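Local coordinates for protein 5'-deoxynucleotidase (Pyrococcus horikoshii, PDB 2CQZ) that probably removes the phosphate from 2'-deoxyribonucleoside 5'-monophosphates as a metal-dependent HD-domain 5'-deoxynucleotidase, at residues A[54-59]-A[162-167]; A[119-124]-A[158-163]. One frame throughout, in Å; residues are numbered along the deposited sequence.

Contact 1 of 2, residues A[54-59]-A[162-167]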
loop_
_atom_site.group_PDB
_atom_site.type_symbol
_atom_site.label_atom_id
_atom_site.label_comp_id
_atom_site.label_asym_id
_atom_site.label_seq_id
_atom_site.Cartn_x
_atom_site.Cartn_y
_atom_site.Cartn_z
ATOM N N ARG A 54 -3.717 -29.756 -31.158
ATOM C CA ARG A 54 -3.761 -29.262 -32.523
ATOM C C ARG A 54 -2.642 -29.780 -33.409
ATOM O O ARG A 54 -2.322 -29.173 -34.430
ATOM C CB ARG A 54 -3.793 -27.736 -32.532
ATOM C CG ARG A 54 -5.106 -27.181 -31.997
ATOM C CD ARG A 54 -5.180 -25.664 -32.091
ATOM N NE ARG A 54 -6.441 -25.166 -31.549
ATOM C CZ ARG A 54 -6.738 -23.879 -31.393
ATOM N NH1 ARG A 54 -5.859 -22.944 -31.741
ATOM N NH2 ARG A 54 -7.915 -23.526 -30.890
ATOM N N GLY A 55 -2.061 -30.914 -33.033
ATOM C CA GLY A 55 -1.002 -31.484 -33.842
ATOM C C GLY A 55 0.384 -30.911 -33.609
ATOM O O GLY A 55 1.385 -31.537 -33.965
ATOM N N LYS A 56 0.469 -29.723 -33.023
ATOM C CA LYS A 56 1.779 -29.137 -32.774
ATOM C C LYS A 56 2.361 -29.712 -31.475
ATOM O O LYS A 56 1.874 -29.413 -30.385
ATOM C CB LYS A 56 1.664 -27.614 -32.691
ATOM C CG LYS A 56 2.997 -26.900 -32.563
ATOM C CD LYS A 56 3.944 -27.251 -33.703
ATOM C CE LYS A 56 5.202 -26.387 -33.637
ATOM N NZ LYS A 56 6.228 -26.725 -34.661
ATOM N N ARG A 57 3.390 -30.552 -31.602
ATOM C CA ARG A 57 4.016 -31.163 -30.428
ATOM C C ARG A 57 5.003 -30.204 -29.770
ATOM O O ARG A 57 5.811 -29.580 -30.449
ATOM C CB ARG A 57 4.761 -32.448 -30.800
ATOM C CG ARG A 57 4.986 -33.428 -29.624
ATOM C CD ARG A 57 4.933 -32.775 -28.248
ATOM N NE ARG A 57 5.488 -33.632 -27.208
ATOM C CZ ARG A 57 6.777 -33.954 -27.133
ATOM N NH1 ARG A 57 7.636 -33.501 -28.048
ATOM N NH2 ARG A 57 7.224 -34.674 -26.108
ATOM N N ILE A 58 4.923 -30.084 -28.447
ATOM C CA ILE A 58 5.815 -29.203 -27.691
ATOM C C ILE A 58 6.561 -29.977 -26.597
ATOM O O ILE A 58 6.054 -30.972 -26.074
ATOM C CB ILE A 58 5.018 -28.058 -26.996
ATOM C CG1 ILE A 58 4.393 -27.135 -28.058
ATOM C CG2 ILE A 58 5.903 -27.380 -25.920
ATOM C CD1 ILE A 58 5.136 -25.827 -28.374
ATOM N N ASP A 59 7.777 -29.530 -26.283
ATOM C CA ASP A 59 8.559 -30.118 -25.197
ATOM C C ASP A 59 8.046 -29.309 -23.994
ATOM O O ASP A 59 8.619 -28.277 -23.619
ATOM C CB ASP A 59 10.063 -29.866 -25.381
ATOM C CG ASP A 59 10.903 -30.552 -24.308
ATOM O OD1 ASP A 59 10.369 -30.830 -23.212
ATOM O OD2 ASP A 59 12.099 -30.810 -24.549
ATOM N N SER A 162 2.259 -18.666 -33.596
ATOM C CA SER A 162 0.954 -18.014 -33.433
ATOM C C SER A 162 -0.087 -18.556 -34.410
ATOM O O SER A 162 -1.288 -18.568 -34.124
ATOM C CB SER A 162 1.085 -16.499 -33.601
ATOM O OG SER A 162 1.426 -16.164 -34.927
ATOM N N LYS A 163 0.398 -18.999 -35.564
ATOM C CA LYS A 163 -0.422 -19.588 -36.610
ATOM C C LYS A 163 -1.435 -20.586 -36.015
ATOM O O LYS A 163 -2.579 -20.671 -36.469
ATOM C CB LYS A 163 0.511 -20.283 -37.613
ATOM C CG LYS A 163 0.043 -21.650 -38.087
ATOM C CD LYS A 163 1.112 -22.393 -38.893
ATOM C CE LYS A 163 0.600 -23.777 -39.310
ATOM N NZ LYS A 163 1.535 -24.535 -40.190
ATOM N N TYR A 164 -1.010 -21.333 -34.996
ATOM C CA TYR A 164 -1.870 -22.317 -34.336
ATOM C C TYR A 164 -2.783 -21.711 -33.267
ATOM O O TYR A 164 -3.610 -22.424 -32.688
ATOM C CB TYR A 164 -1.015 -23.391 -33.668
ATOM C CG TYR A 164 -0.130 -24.170 -34.604
ATOM C CD1 TYR A 164 -0.605 -25.306 -35.262
ATOM C CD2 TYR A 164 1.193 -23.788 -34.812
ATOM C CE1 TYR A 164 0.225 -26.050 -36.104
ATOM C CE2 TYR A 164 2.033 -24.517 -35.651
ATOM C CZ TYR A 164 1.547 -25.650 -36.292
ATOM O OH TYR A 164 2.391 -26.395 -37.092
ATOM N N LEU A 165 -2.643 -20.407 -33.012
ATOM C CA LEU A 165 -3.427 -19.731 -31.971
ATOM C C LEU A 165 -4.254 -18.526 -32.394
ATOM O O LEU A 165 -4.681 -17.737 -31.547
ATOM C CB LEU A 165 -2.493 -19.281 -30.856
ATOM C CG LEU A 165 -1.516 -20.325 -30.329
ATOM C CD1 LEU A 165 -0.492 -19.629 -29.466
ATOM C CD2 LEU A 165 -2.270 -21.396 -29.557
ATOM N N GLU A 166 -4.465 -18.364 -33.691
ATOM C CA GLU A 166 -5.241 -17.234 -34.214
ATOM C C GLU A 166 -6.571 -16.957 -33.471
ATOM O O GLU A 166 -6.844 -15.828 -33.025
ATOM C CB GLU A 166 -5.517 -17.483 -35.699
ATOM C CG GLU A 166 -6.722 -16.741 -36.258
ATOM C CD GLU A 166 -7.141 -17.258 -37.625
ATOM O OE1 GLU A 166 -6.687 -18.360 -38.009
ATOM O OE2 GLU A 166 -7.933 -16.573 -38.313
ATOM N N ASP A 167 -7.391 -17.995 -33.339
ATOM C CA ASP A 167 -8.678 -17.869 -32.673
ATOM C C ASP A 167 -8.539 -17.205 -31.312
ATOM O O ASP A 167 -9.316 -16.311 -30.952
ATOM C CB ASP A 167 -9.320 -19.247 -32.511
ATOM C CG ASP A 167 -8.474 -20.194 -31.665
ATOM O OD1 ASP A 167 -7.234 -20.178 -31.819
ATOM O OD2 ASP A 167 -9.046 -20.962 -30.857
#
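Arg54 and Asp167 form an end-on, two-nitrogen salt bridge across the surface of the all-helical HD-domain fold, tying the loop between helices 33-53 and 60-69 to the start of helix 166-173. NH2 of Arg54 lies 2.8 Å from OD2 of Asp167, and NH1 of Arg54 3.1 Å from OD1 of Asp167. Both oxygens sit close to the guanidinium plane, yet the two flat groups are twisted 48° apart, so both nitrogens approach from well out of the carboxylate plane, OD1 being met on its syn side. The arginine chain, extended from CG to NE, spans between the backbones.

NH1 of Arg54 also points to the carbonyl O of Tyr164, but this bond is modelled very short and bent, its geometry doubtful. NH1 appears to serve two acceptors, while the two-nitrogen grip on the carboxylate holds the guanidinium's rotation.

The remaining contact is CH-pi packing. CB of Lys56 stands 4.0 Å from the centroid of the Tyr164 ring, almost on the ring normal, with CG over the same face. The lysine carries CG anti to its backbone N (chi1 -175°) and bends at chi2, which lays the chain over the ring face, its run about perpendicular to the tyrosine side chain. Leu51 of helix 33-53 also touches this tyrosine. Past the rim but still above the ring plane, CD of Lys56 lies 3.8 Å from OH of Tyr164.

Contact 2 of 2, residues A[119-124]-A[158-163]; sequences EAQLVR and RLELSK
Gln121 runs alongside Leu159 and Leu161, antiparallel to both side chains, where helix 118-140 of the HD-domain helical bundle meets the connection, with a 3-10 turn starting at Glu160, between helices 152-157 and 166-173. Its CB lies 4.0 Å from CB of Leu161, while CG is 4.1 Å from CD2 of Leu159. The aliphatic part of the glutamine therefore lies against both leucines, and the chain, extended beyond CG (chi2 171°), carries the amide on to the backbone of the turn.

There OE1 of Gln121 accepts a hydrogen bond of 2.9 Å from the backbone N of Leu161. The bond is nearly straight at the hydrogen (167°), and N lies nearly in line with the amide C=O. At the other end of the amide, NE2 is hydrogen-bonded to the carbonyl O of Cys115. An acceptor end facing an N-H and a donor end facing a carbonyl fix which end of this buried amide is which. The turn is braced from within as well: the carbonyl O of Leu159 accepts from both N and OG of Ser162.

Leucine contacts lie to each side of the glutamine. CD1 of Leu159 reaches CG of Arg124, whose chain crosses it at about a right angle; the guanidinium itself is engaged elsewhere, by a hydrogen bond to the carbonyl O of Tyr112 and a cation-pi contact with the Tyr112 ring. Against the helix itself, CD2 of Leu161 lies 3.7 Å from CB of Leu122 and 3.4 Å from N of Leu122.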
loop_
_atom_site.group_PDB
_atom_site.type_symbol
_atom_site.label_atom_id
_atom_site.label_comp_id
_atom_site.label_asym_id
_atom_site.label_seq_id
_atom_site.Cartn_x
_atom_site.Cartn_y
_atom_site.Cartn_z
ATOM N N GLU A 119 9.110 -24.048 -28.257
ATOM C CA GLU A 119 9.028 -23.731 -26.844
ATOM C C GLU A 119 9.346 -22.267 -26.593
ATOM O O GLU A 119 8.610 -21.581 -25.870
ATOM C CB GLU A 119 9.990 -24.605 -26.036
ATOM C CG GLU A 119 9.719 -26.103 -26.116
ATOM C CD GLU A 119 9.949 -26.657 -27.507
ATOM O OE1 GLU A 119 10.893 -26.190 -28.184
ATOM O OE2 GLU A 119 9.198 -27.565 -27.920
ATOM N N ALA A 120 10.443 -21.790 -27.186
ATOM C CA ALA A 120 10.875 -20.399 -27.012
ATOM C C ALA A 120 9.825 -19.402 -27.463
ATOM O O ALA A 120 9.662 -18.344 -26.853
ATOM C CB ALA A 120 12.179 -20.147 -27.765
ATOM N N GLN A 121 9.113 -19.730 -28.534
ATOM C CA GLN A 121 8.081 -18.832 -29.041
ATOM C C GLN A 121 6.849 -18.884 -28.164
ATOM O O GLN A 121 6.202 -17.864 -27.936
ATOM C CB GLN A 121 7.727 -19.187 -30.484
ATOM C CG GLN A 121 8.578 -18.435 -31.500
ATOM C CD GLN A 121 8.385 -18.930 -32.921
ATOM O OE1 GLN A 121 7.293 -19.365 -33.310
ATOM N NE2 GLN A 121 9.447 -18.847 -33.715
ATOM N N LEU A 122 6.540 -20.077 -27.666
ATOM C CA LEU A 122 5.403 -20.279 -26.780
ATOM C C LEU A 122 5.544 -19.415 -25.521
ATOM O O LEU A 122 4.604 -18.725 -25.107
ATOM C CB LEU A 122 5.329 -21.748 -26.370
ATOM C CG LEU A 122 4.288 -22.091 -25.301
ATOM C CD1 LEU A 122 2.909 -21.749 -25.828
ATOM C CD2 LEU A 122 4.375 -23.571 -24.938
ATOM N N VAL A 123 6.720 -19.457 -24.906
ATOM C CA VAL A 123 6.937 -18.680 -23.698
ATOM C C VAL A 123 6.850 -17.199 -24.015
ATOM O O VAL A 123 6.307 -16.421 -23.230
ATOM C CB VAL A 123 8.321 -18.981 -23.062
ATOM C CG1 VAL A 123 8.513 -18.130 -21.818
ATOM C CG2 VAL A 123 8.429 -20.468 -22.720
ATOM N N ARG A 124 7.389 -16.815 -25.170
ATOM C CA ARG A 124 7.382 -15.414 -25.589
ATOM C C ARG A 124 5.949 -14.923 -25.774
ATOM O O ARG A 124 5.633 -13.776 -25.442
ATOM C CB ARG A 124 8.170 -15.245 -26.890
ATOM C CG ARG A 124 8.250 -13.819 -27.376
ATOM C CD ARG A 124 9.198 -13.002 -26.523
ATOM N NE ARG A 124 10.572 -13.498 -26.597
ATOM C CZ ARG A 124 11.605 -12.937 -25.972
ATOM N NH1 ARG A 124 11.420 -11.855 -25.222
ATOM N NH2 ARG A 124 12.823 -13.452 -26.095
ATOM N N ARG A 158 3.759 -12.015 -35.503
ATOM C CA ARG A 158 5.031 -12.170 -36.216
ATOM C C ARG A 158 5.740 -13.487 -35.919
ATOM O O ARG A 158 6.755 -13.805 -36.537
ATOM C CB ARG A 158 5.983 -11.031 -35.854
ATOM C CG ARG A 158 5.925 -9.842 -36.766
ATOM C CD ARG A 158 6.924 -8.776 -36.327
ATOM N NE ARG A 158 6.421 -7.996 -35.197
ATOM C CZ ARG A 158 7.059 -6.963 -34.651
ATOM N NH1 ARG A 158 8.240 -6.579 -35.130
ATOM N NH2 ARG A 158 6.510 -6.305 -33.634
ATOM N N LEU A 159 5.219 -14.247 -34.966
ATOM C CA LEU A 159 5.844 -15.508 -34.597
ATOM C C LEU A 159 5.124 -16.669 -35.268
ATOM O O LEU A 159 3.896 -16.755 -35.246
ATOM C CB LEU A 159 5.835 -15.669 -33.069
ATOM C CG LEU A 159 6.549 -14.575 -32.252
ATOM C CD1 LEU A 159 6.407 -14.854 -30.759
ATOM C CD2 LEU A 159 8.014 -14.522 -32.636
ATOM N N GLU A 160 5.895 -17.561 -35.877
ATOM C CA GLU A 160 5.319 -18.709 -36.566
ATOM C C GLU A 160 4.281 -19.440 -35.748
ATOM O O GLU A 160 3.166 -19.679 -36.211
ATOM C CB GLU A 160 6.397 -19.715 -36.926
ATOM C CG GLU A 160 7.328 -19.299 -38.022
ATOM C CD GLU A 160 8.349 -20.379 -38.287
ATOM O OE1 GLU A 160 9.340 -20.465 -37.519
ATOM O OE2 GLU A 160 8.142 -21.160 -39.244
ATOM N N LEU A 161 4.674 -19.819 -34.537
ATOM C CA LEU A 161 3.807 -20.562 -33.632
ATOM C C LEU A 161 2.404 -19.985 -33.461
ATOM O O LEU A 161 1.463 -20.739 -33.217
ATOM C CB LEU A 161 4.476 -20.688 -32.261
ATOM C CG LEU A 161 3.837 -21.694 -31.306
ATOM C CD1 LEU A 161 3.871 -23.077 -31.934
ATOM C CD2 LEU A 161 4.585 -21.691 -29.989
ATOM N N SER A 162 2.259 -18.666 -33.596
ATOM C CA SER A 162 0.954 -18.014 -33.433
ATOM C C SER A 162 -0.087 -18.556 -34.410
ATOM O O SER A 162 -1.288 -18.568 -34.124
ATOM C CB SER A 162 1.085 -16.499 -33.601
ATOM O OG SER A 162 1.426 -16.164 -34.927
ATOM N N LYS A 163 0.398 -18.999 -35.564
ATOM C CA LYS A 163 -0.422 -19.588 -36.610
ATOM C C LYS A 163 -1.435 -20.586 -36.015
ATOM O O LYS A 163 -2.579 -20.671 -36.469
ATOM C CB LYS A 163 0.511 -20.283 -37.613
ATOM C CG LYS A 163 0.043 -21.650 -38.087
ATOM C CD LYS A 163 1.112 -22.393 -38.893
ATOM C CE LYS A 163 0.600 -23.777 -39.310
ATOM N NZ LYS A 163 1.535 -24.535 -40.190
#

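How the contacts relate
Contacts 1 and 2 hold successive parts of one connection, the chain around 158-167, and share Ser162 and Lys163; their centres are about 9 Å apart. Contact 2 seats the earlier part on helix 118-140, and contact 1 ties the later part to the 54-59 loop. That loop in turn meets helix 118-140 directly: the backbone N of Asp59 is 2.9 Å from OE2 of Glu119, a probable hydrogen bond. CE of Lys56 also packs 4.0 Å from CD1 of Leu161, in the connection itself. Contact 2 is the one nearer the nickel site of His36, His70, Asp71 and Asp127, with the Arg124 side chain about 7 Å from the ion; contact 1 is a surface contact.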